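Local coordinates for protein putative mandelate racemase (Zymomonas mobilis, PDB 2OX4) that binds a magnesium ion in an enolase-superfamily barrel and probably acts as a lyase of the mandelate racemase family, at residues L183-V196 and H219-I232. Numbering follows the deposited sequence. Where two conformers were deposited one is given.
Sequences LEGPLPSETIKIGV and HTDLVSAIQFAKAI
Q227 runs out extended to L187, CG anti to its backbone N (chi1 -173°), while S224 holds OG between its own N and C (chi1 52°), within hydrogen-bonding distance of L183 O. Both stand on helix 222-232, which packs beside helix 189-196 at -50° on the outside of the C-terminal TIM-barrel domain of the enolase superfamily; the two helices follow the parallel strands 211-215 and 164-167, respectively. The Q227 amide pairs with the L187 backbone: L187 N gives a nearly straight bond to OE1 (2.8 Å), on a lone pair in the carbonyl plane, and NE2 returns one to L187 O (3.1 Å). Two bonds thus fix the amide's rotation. At the helix start D221 and S224 form a capping box; D221 OD2 also takes G185 N (3.0 Å) from above the carboxylate plane. V223 CG1 rests on the ring of P186, which also packs on F238 of a second subunit. The F228 ring turns an edge to the backbone of helix 189-196, with V196 N near its plane; separately, G195 CA approaches CZ obliquely (3.6 Å). V169, L170, V214 and Y240 are also among its neighbours. A231 CB faces the pair I192 CG2 and V196 CG2, 3.6 Å from each. A water bridges L183 N and H219 O. S224 OG accepts from D221 N and donates to L183 O (2.7 Å), in that carbonyl's plane.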
ATOM      1  N   LEU C 183      -9.766  32.374  -0.348  1.00 12.70           N
ATOM      2  CA  LEU C 183      -8.747  31.770   0.482  1.00  9.42           C
ATOM      3  C   LEU C 183      -8.288  30.395  -0.019  1.00  9.09           C
ATOM      4  O   LEU C 183      -7.613  29.686   0.716  1.00  9.92           O
ATOM      5  CB  LEU C 183      -9.213  31.693   1.945  1.00 12.47           C
ATOM      6  CG  LEU C 183      -9.438  33.024   2.690  1.00 11.10           C
ATOM      7  CD1 LEU C 183     -10.129  32.835   4.034  1.00  9.94           C
ATOM      8  CD2 LEU C 183      -8.105  33.744   2.862  1.00 12.75           C
ATOM      9  N   GLU C 184      -8.624  30.061  -1.264  1.00 12.31           N
ATOM     10  CA  GLU C 184      -8.176  28.790  -1.874  1.00 14.85           C
ATOM     11  C   GLU C 184      -6.914  28.996  -2.718  1.00 14.77           C
ATOM     12  O   GLU C 184      -6.754  30.042  -3.360  1.00 11.99           O
ATOM     13  CB  GLU C 184      -9.319  28.154  -2.682  1.00 11.81           C
ATOM     14  CG  GLU C 184     -10.568  27.925  -1.810  1.00 14.30           C
ATOM     15  CD  GLU C 184     -11.817  27.523  -2.569  1.00 21.03           C
ATOM     16  OE1 GLU C 184     -12.823  27.186  -1.905  1.00 22.21           O
ATOM     17  OE2 GLU C 184     -11.814  27.543  -3.814  1.00 23.43           O
ATOM     18  N   GLY C 185      -5.999  28.025  -2.672  1.00 13.50           N
ATOM     19  CA  GLY C 185      -4.730  28.100  -3.412  1.00 10.93           C
ATOM     20  C   GLY C 185      -3.711  28.994  -2.718  1.00 11.89           C
ATOM     21  O   GLY C 185      -3.984  29.527  -1.639  1.00 12.65           O
ATOM     22  N   PRO C 186      -2.523  29.156  -3.313  1.00 14.24           N
ATOM     23  CA  PRO C 186      -1.499  29.942  -2.629  1.00 13.03           C
ATOM     24  C   PRO C 186      -1.978  31.362  -2.308  1.00 15.30           C
ATOM     25  O   PRO C 186      -2.635  32.010  -3.134  1.00 15.01           O
ATOM     26  CB  PRO C 186      -0.335  29.966  -3.630  1.00 14.24           C
ATOM     27  CG  PRO C 186      -0.534  28.729  -4.456  1.00 13.76           C
ATOM     28  CD  PRO C 186      -2.032  28.595  -4.590  1.00 13.64           C
ATOM     29  N   LEU C 187      -1.659  31.817  -1.103  1.00 13.08           N
ATOM     30  CA  LEU C 187      -2.225  33.065  -0.575  1.00 13.03           C
ATOM     31  C   LEU C 187      -1.253  34.238  -0.767  1.00 14.03           C
ATOM     32  O   LEU C 187      -0.037  34.041  -0.742  1.00 15.28           O
ATOM     33  CB  LEU C 187      -2.532  32.901   0.922  1.00 14.45           C
ATOM     34  CG  LEU C 187      -3.646  31.944   1.351  1.00 12.10           C
ATOM     35  CD1 LEU C 187      -3.798  31.938   2.875  1.00  9.21           C
ATOM     36  CD2 LEU C 187      -4.964  32.288   0.682  1.00 17.67           C
ATOM     37  N   PRO C 188      -1.794  35.470  -0.920  1.00 16.98           N
ATOM     38  CA  PRO C 188      -0.931  36.661  -0.895  1.00 20.47           C
ATOM     39  C   PRO C 188      -0.221  36.851   0.440  1.00 18.88           C
ATOM     40  O   PRO C 188      -0.745  36.469   1.494  1.00 14.20           O
ATOM     41  CB  PRO C 188      -1.906  37.816  -1.151  1.00 17.62           C
ATOM     42  CG  PRO C 188      -3.130  37.187  -1.724  1.00 18.92           C
ATOM     43  CD  PRO C 188      -3.210  35.824  -1.123  1.00 16.56           C
ATOM     44  N   SER C 189       0.968  37.443   0.392  1.00 15.59           N
ATOM     45  CA  SER C 189       1.720  37.756   1.600  1.00 19.18           C
ATOM     46  C   SER C 189       0.880  38.568   2.592  1.00 14.51           C
ATOM     47  O   SER C 189       0.918  38.292   3.793  1.00 17.61           O
ATOM     48  CB  SER C 189       3.028  38.485   1.252  1.00 24.13           C
ATOM     49  OG  SER C 189       3.614  39.088   2.396  1.00 36.66           O
ATOM     50  N   GLU C 190       0.118  39.540   2.094  1.00 20.31           N
ATOM     51  CA  GLU C 190      -0.683  40.413   2.972  1.00 25.39           C
ATOM     52  C   GLU C 190      -1.767  39.654   3.742  1.00 22.41           C
ATOM     53  O   GLU C 190      -2.064  39.989   4.890  1.00 19.60           O
ATOM     54  CB  GLU C 190      -1.295  41.584   2.189  1.00 24.09           C
ATOM     55  CG  GLU C 190      -1.791  42.759   3.058  1.00 34.02           C
ATOM     56  CD  GLU C 190      -0.685  43.423   3.877  1.00 38.18           C
ATOM     57  OE1 GLU C 190       0.476  43.461   3.419  1.00 36.38           O
ATOM     58  OE2 GLU C 190      -0.977  43.919   4.987  1.00 42.01           O
ATOM     59  N   THR C 191      -2.331  38.620   3.119  1.00 20.34           N
ATOM     60  CA  THR C 191      -3.342  37.777   3.771  1.00 17.68           C
ATOM     61  C   THR C 191      -2.737  36.976   4.913  1.00 15.61           C
ATOM     62  O   THR C 191      -3.300  36.906   6.011  1.00 18.36           O
ATOM     63  CB  THR C 191      -4.016  36.840   2.766  1.00 17.35           C
ATOM     64  OG1 THR C 191      -4.640  37.632   1.753  1.00 24.07           O
ATOM     65  CG2 THR C 191      -5.083  35.965   3.452  1.00 19.26           C
ATOM     66  N   ILE C 192      -1.582  36.375   4.649  1.00 14.12           N
ATOM     67  CA  ILE C 192      -0.799  35.728   5.694  1.00 19.23           C
ATOM     68  C   ILE C 192      -0.518  36.699   6.850  1.00 21.16           C
ATOM     69  O   ILE C 192      -0.702  36.354   8.020  1.00 17.57           O
ATOM     70  CB  ILE C 192       0.510  35.125   5.123  1.00 18.71           C
ATOM     71  CG1 ILE C 192       0.210  34.108   4.003  1.00 14.10           C
ATOM     72  CG2 ILE C 192       1.363  34.512   6.226  1.00 20.90           C
ATOM     73  CD1 ILE C 192      -0.518  32.826   4.476  1.00 19.27           C
ATOM     74  N   LYS C 193      -0.116  37.924   6.511  1.00 18.89           N
ATOM     75  CA  LYS C 193       0.188  38.946   7.523  1.00 21.12           C
ATOM     76  C   LYS C 193      -1.027  39.279   8.391  1.00 12.33           C
ATOM     77  O   LYS C 193      -0.897  39.377   9.609  1.00 21.39           O
ATOM     78  CB  LYS C 193       0.747  40.214   6.866  1.00 23.77           C
ATOM     79  CG  LYS C 193       1.184  41.294   7.860  1.00 45.12           C
ATOM     80  CD  LYS C 193       2.549  41.875   7.517  1.00 61.95           C
ATOM     81  CE  LYS C 193       2.427  43.220   6.824  1.00 74.34           C
ATOM     82  NZ  LYS C 193       2.295  43.065   5.350  1.00 78.67           N
ATOM     83  N   ILE C 194      -2.188  39.454   7.762  1.00 18.53           N
ATOM     84  CA  ILE C 194      -3.450  39.727   8.475  1.00 17.08           C
ATOM     85  C   ILE C 194      -3.757  38.617   9.498  1.00 27.45           C
ATOM     86  O   ILE C 194      -4.069  38.896  10.662  1.00 18.10           O
ATOM     87  CB  ILE C 194      -4.630  39.912   7.493  1.00 16.77           C
ATOM     88  CG1 ILE C 194      -4.547  41.279   6.795  1.00 22.89           C
ATOM     89  CG2 ILE C 194      -5.967  39.822   8.206  1.00 18.82           C
ATOM     90  CD1 ILE C 194      -5.447  41.401   5.572  1.00 22.04           C
ATOM     91  N   GLY C 195      -3.631  37.361   9.070  1.00 20.24           N
ATOM     92  CA  GLY C 195      -3.839  36.237   9.972  1.00 13.04           C
ATOM     93  C   GLY C 195      -2.817  36.181  11.096  1.00 14.37           C
ATOM     94  O   GLY C 195      -3.187  36.031  12.256  1.00 17.39           O
ATOM     95  N   VAL C 196      -1.539  36.305  10.750  1.00 13.57           N
ATOM     96  CA  VAL C 196      -0.454  36.281  11.728  1.00 16.74           C
ATOM     97  C   VAL C 196      -0.605  37.409  12.762  1.00 22.84           C
ATOM     98  O   VAL C 196      -0.456  37.166  13.962  1.00 21.64           O
ATOM     99  CB  VAL C 196       0.940  36.373  11.065  1.00 18.63           C
ATOM    100  CG1 VAL C 196       2.020  36.644  12.104  1.00 17.85           C
ATOM    101  CG2 VAL C 196       1.273  35.072  10.321  1.00 15.59           C
ATOM    102  N   HIS C 219     -12.762  27.479   4.536  1.00 11.36           N
ATOM    103  CA  HIS C 219     -12.554  28.515   3.513  1.00 13.82           C
ATOM    104  C   HIS C 219     -11.252  28.312   2.746  1.00 14.26           C
ATOM    105  O   HIS C 219     -11.126  28.708   1.581  1.00 12.77           O
ATOM    106  CB  HIS C 219     -12.510  29.898   4.172  1.00 11.93           C
ATOM    107  CG  HIS C 219     -13.810  30.324   4.773  1.00 14.25           C
ATOM    108  ND1 HIS C 219     -13.881  31.141   5.882  1.00 21.39           N
ATOM    109  CD2 HIS C 219     -15.088  30.060   4.411  1.00 14.44           C
ATOM    110  CE1 HIS C 219     -15.150  31.361   6.180  1.00 18.78           C
ATOM    111  NE2 HIS C 219     -15.903  30.710   5.310  1.00 17.19           N
ATOM    112  N   THR C 220     -10.273  27.732   3.429  1.00 10.38           N
ATOM    113  CA  THR C 220      -8.981  27.423   2.833  1.00  9.69           C
ATOM    114  C   THR C 220      -9.061  26.056   2.133  1.00 13.87           C
ATOM    115  O   THR C 220     -10.076  25.360   2.222  1.00 10.44           O
ATOM    116  CB  THR C 220      -7.865  27.405   3.908  1.00 11.69           C
ATOM    117  OG1 THR C 220      -8.297  26.641   5.049  1.00 10.82           O
ATOM    118  CG2 THR C 220      -7.528  28.851   4.355  1.00 12.00           C
ATOM    119  N   ASP C 221      -8.002  25.695   1.422  1.00  9.59           N
ATOM    120  CA  ASP C 221      -7.803  24.313   0.990  1.00 11.58           C
ATOM    121  C   ASP C 221      -6.458  23.825   1.507  1.00 15.74           C
ATOM    122  O   ASP C 221      -5.820  24.537   2.261  1.00 16.42           O
ATOM    123  CB  ASP C 221      -7.932  24.188  -0.533  1.00 10.53           C
ATOM    124  CG  ASP C 221      -6.885  25.001  -1.315  1.00 13.45           C
ATOM    125  OD1 ASP C 221      -5.812  25.364  -0.771  1.00 15.10           O
ATOM    126  OD2 ASP C 221      -7.137  25.259  -2.517  1.00 14.55           O
ATOM    127  N   LEU C 222      -6.047  22.628   1.100  1.00 14.01           N
ATOM    128  CA  LEU C 222      -4.782  22.060   1.551  1.00 17.07           C
ATOM    129  C   LEU C 222      -3.644  23.067   1.420  1.00 11.12           C
ATOM    130  O   LEU C 222      -2.902  23.309   2.373  1.00 12.51           O
ATOM    131  CB  LEU C 222      -4.453  20.791   0.764  1.00 17.92           C
ATOM    132  CG  LEU C 222      -3.093  20.150   1.046  1.00 26.37           C
ATOM    133  CD1 LEU C 222      -3.133  18.656   0.766  1.00 27.49           C
ATOM    134  CD2 LEU C 222      -2.002  20.824   0.227  1.00 31.65           C
ATOM    135  N   VAL C 223      -3.512  23.651   0.234  1.00 10.02           N
ATOM    136  CA  VAL C 223      -2.339  24.467  -0.101  1.00 10.30           C
ATOM    137  C   VAL C 223      -2.278  25.727   0.783  1.00  8.89           C
ATOM    138  O   VAL C 223      -1.240  26.031   1.402  1.00 10.67           O
ATOM    139  CB  VAL C 223      -2.352  24.843  -1.604  1.00 15.54           C
ATOM    140  CG1 VAL C 223      -1.174  25.740  -1.931  1.00 11.89           C
ATOM    141  CG2 VAL C 223      -2.321  23.552  -2.473  1.00 10.17           C
ATOM    142  N   SER C 224      -3.388  26.442   0.863  1.00 10.25           N
ATOM    143  CA  SER C 224      -3.410  27.627   1.721  1.00 11.92           C
ATOM    144  C   SER C 224      -3.333  27.278   3.206  1.00 12.18           C
ATOM    145  O   SER C 224      -2.724  28.008   3.961  1.00 11.43           O
ATOM    146  CB  SER C 224      -4.620  28.504   1.425  1.00  9.28           C
ATOM    147  OG  SER C 224      -5.831  27.777   1.449  1.00 12.01           O
ATOM    148  N   ALA C 225      -3.937  26.158   3.617  1.00  9.95           N
ATOM    149  CA  ALA C 225      -3.847  25.708   5.013  1.00 11.61           C
ATOM    150  C   ALA C 225      -2.414  25.453   5.458  1.00  8.80           C
ATOM    151  O   ALA C 225      -2.016  25.864   6.542  1.00 10.37           O
ATOM    152  CB  ALA C 225      -4.686  24.456   5.233  1.00  9.90           C
ATOM    153  N   ILE C 226      -1.634  24.784   4.612  1.00  7.50           N
ATOM    154  CA  ILE C 226      -0.241  24.471   4.916  1.00  9.79           C
ATOM    155  C   ILE C 226       0.558  25.768   5.005  1.00  7.45           C
ATOM    156  O   ILE C 226       1.359  25.950   5.916  1.00 11.42           O
ATOM    157  CB  ILE C 226       0.376  23.535   3.841  1.00 10.95           C
ATOM    158  CG1 ILE C 226      -0.226  22.117   3.933  1.00  9.44           C
ATOM    159  CG2 ILE C 226       1.908  23.484   3.931  1.00 10.72           C
ATOM    160  CD1 ILE C 226       0.112  21.254   2.704  1.00  8.54           C
ATOM    161  N   GLN C 227       0.305  26.668   4.064  1.00 10.60           N
ATOM    162  CA  GLN C 227       1.022  27.939   3.987  1.00  9.29           C
ATOM    163  C   GLN C 227       0.794  28.769   5.247  1.00 10.18           C
ATOM    164  O   GLN C 227       1.747  29.329   5.812  1.00 13.69           O
ATOM    165  CB  GLN C 227       0.562  28.708   2.752  1.00  8.89           C
ATOM    166  CG  GLN C 227       1.367  29.975   2.477  1.00 10.16           C
ATOM    167  CD  GLN C 227       0.783  30.776   1.346  1.00 11.40           C
ATOM    168  OE1 GLN C 227      -0.099  30.297   0.624  1.00 13.41           O
ATOM    169  NE2 GLN C 227       1.293  31.991   1.152  1.00 10.49           N
ATOM    170  N   PHE C 228      -0.457  28.837   5.686  1.00  8.93           N
ATOM    171  CA  PHE C 228      -0.790  29.562   6.905  1.00 11.31           C
ATOM    172  C   PHE C 228      -0.273  28.888   8.176  1.00 18.25           C
ATOM    173  O   PHE C 228       0.207  29.579   9.081  1.00 13.32           O
ATOM    174  CB  PHE C 228      -2.295  29.826   7.014  1.00 10.79           C
ATOM    175  CG  PHE C 228      -2.645  30.815   8.085  1.00 12.22           C
ATOM    176  CD1 PHE C 228      -1.993  32.047   8.140  1.00 20.31           C
ATOM    177  CD2 PHE C 228      -3.606  30.511   9.042  1.00 12.58           C
ATOM    178  CE1 PHE C 228      -2.305  32.970   9.138  1.00 20.13           C
ATOM    179  CE2 PHE C 228      -3.934  31.429  10.044  1.00 14.58           C
ATOM    180  CZ  PHE C 228      -3.277  32.658  10.086  1.00 18.51           C
ATOM    181  N   ALA C 229      -0.353  27.555   8.250  1.00 11.26           N
ATOM    182  CA  ALA C 229       0.204  26.824   9.410  1.00 11.42           C
ATOM    183  C   ALA C 229       1.680  27.144   9.664  1.00 12.54           C
ATOM    184  O   ALA C 229       2.090  27.335  10.814  1.00 16.75           O
ATOM    185  CB  ALA C 229       0.022  25.305   9.244  1.00 11.44           C
ATOM    186  N   LYS C 230       2.466  27.202   8.594  1.00 13.23           N
ATOM    187  CA  LYS C 230       3.876  27.558   8.700  0.50 17.14           C
ATOM    188  C   LYS C 230       4.067  28.910   9.380  1.00 14.40           C
ATOM    189  O   LYS C 230       4.978  29.089  10.189  1.00 16.81           O
ATOM    190  CB  LYS C 230       4.531  27.569   7.317  0.50 18.68           C
ATOM    191  CG  LYS C 230       4.626  26.199   6.664  0.50 34.19           C
ATOM    192  CD  LYS C 230       5.377  26.268   5.345  0.50 40.36           C
ATOM    193  CE  LYS C 230       5.099  25.044   4.487  0.50 42.36           C
ATOM    194  NZ  LYS C 230       5.541  23.787   5.151  0.50 24.74           N
ATOM    195  N   ALA C 231       3.200  29.859   9.045  1.00 14.65           N
ATOM    196  CA  ALA C 231       3.325  31.226   9.537  1.00 16.82           C
ATOM    197  C   ALA C 231       2.911  31.399  10.998  1.00 20.32           C
ATOM    198  O   ALA C 231       3.371  32.334  11.662  1.00 17.91           O
ATOM    199  CB  ALA C 231       2.542  32.164   8.652  1.00 17.16           C
ATOM    200  N   ILE C 232       2.048  30.508  11.496  1.00 19.17           N
ATOM    201  CA  ILE C 232       1.510  30.624  12.870  1.00 17.34           C
ATOM    202  C   ILE C 232       1.978  29.564  13.865  1.00 19.65           C
ATOM    203  O   ILE C 232       1.633  29.633  15.044  1.00 19.41           O
ATOM    204  CB  ILE C 232      -0.028  30.699  12.928  1.00 15.91           C
ATOM    205  CG1 ILE C 232      -0.666  29.418  12.373  1.00 19.63           C
ATOM    206  CG2 ILE C 232      -0.549  31.984  12.258  1.00 18.95           C
ATOM    207  CD1 ILE C 232      -2.155  29.298  12.655  1.00 21.14           C
TER
HETATM  208  O   HOH W   1     -12.351  30.798   0.170  1.00 13.36           O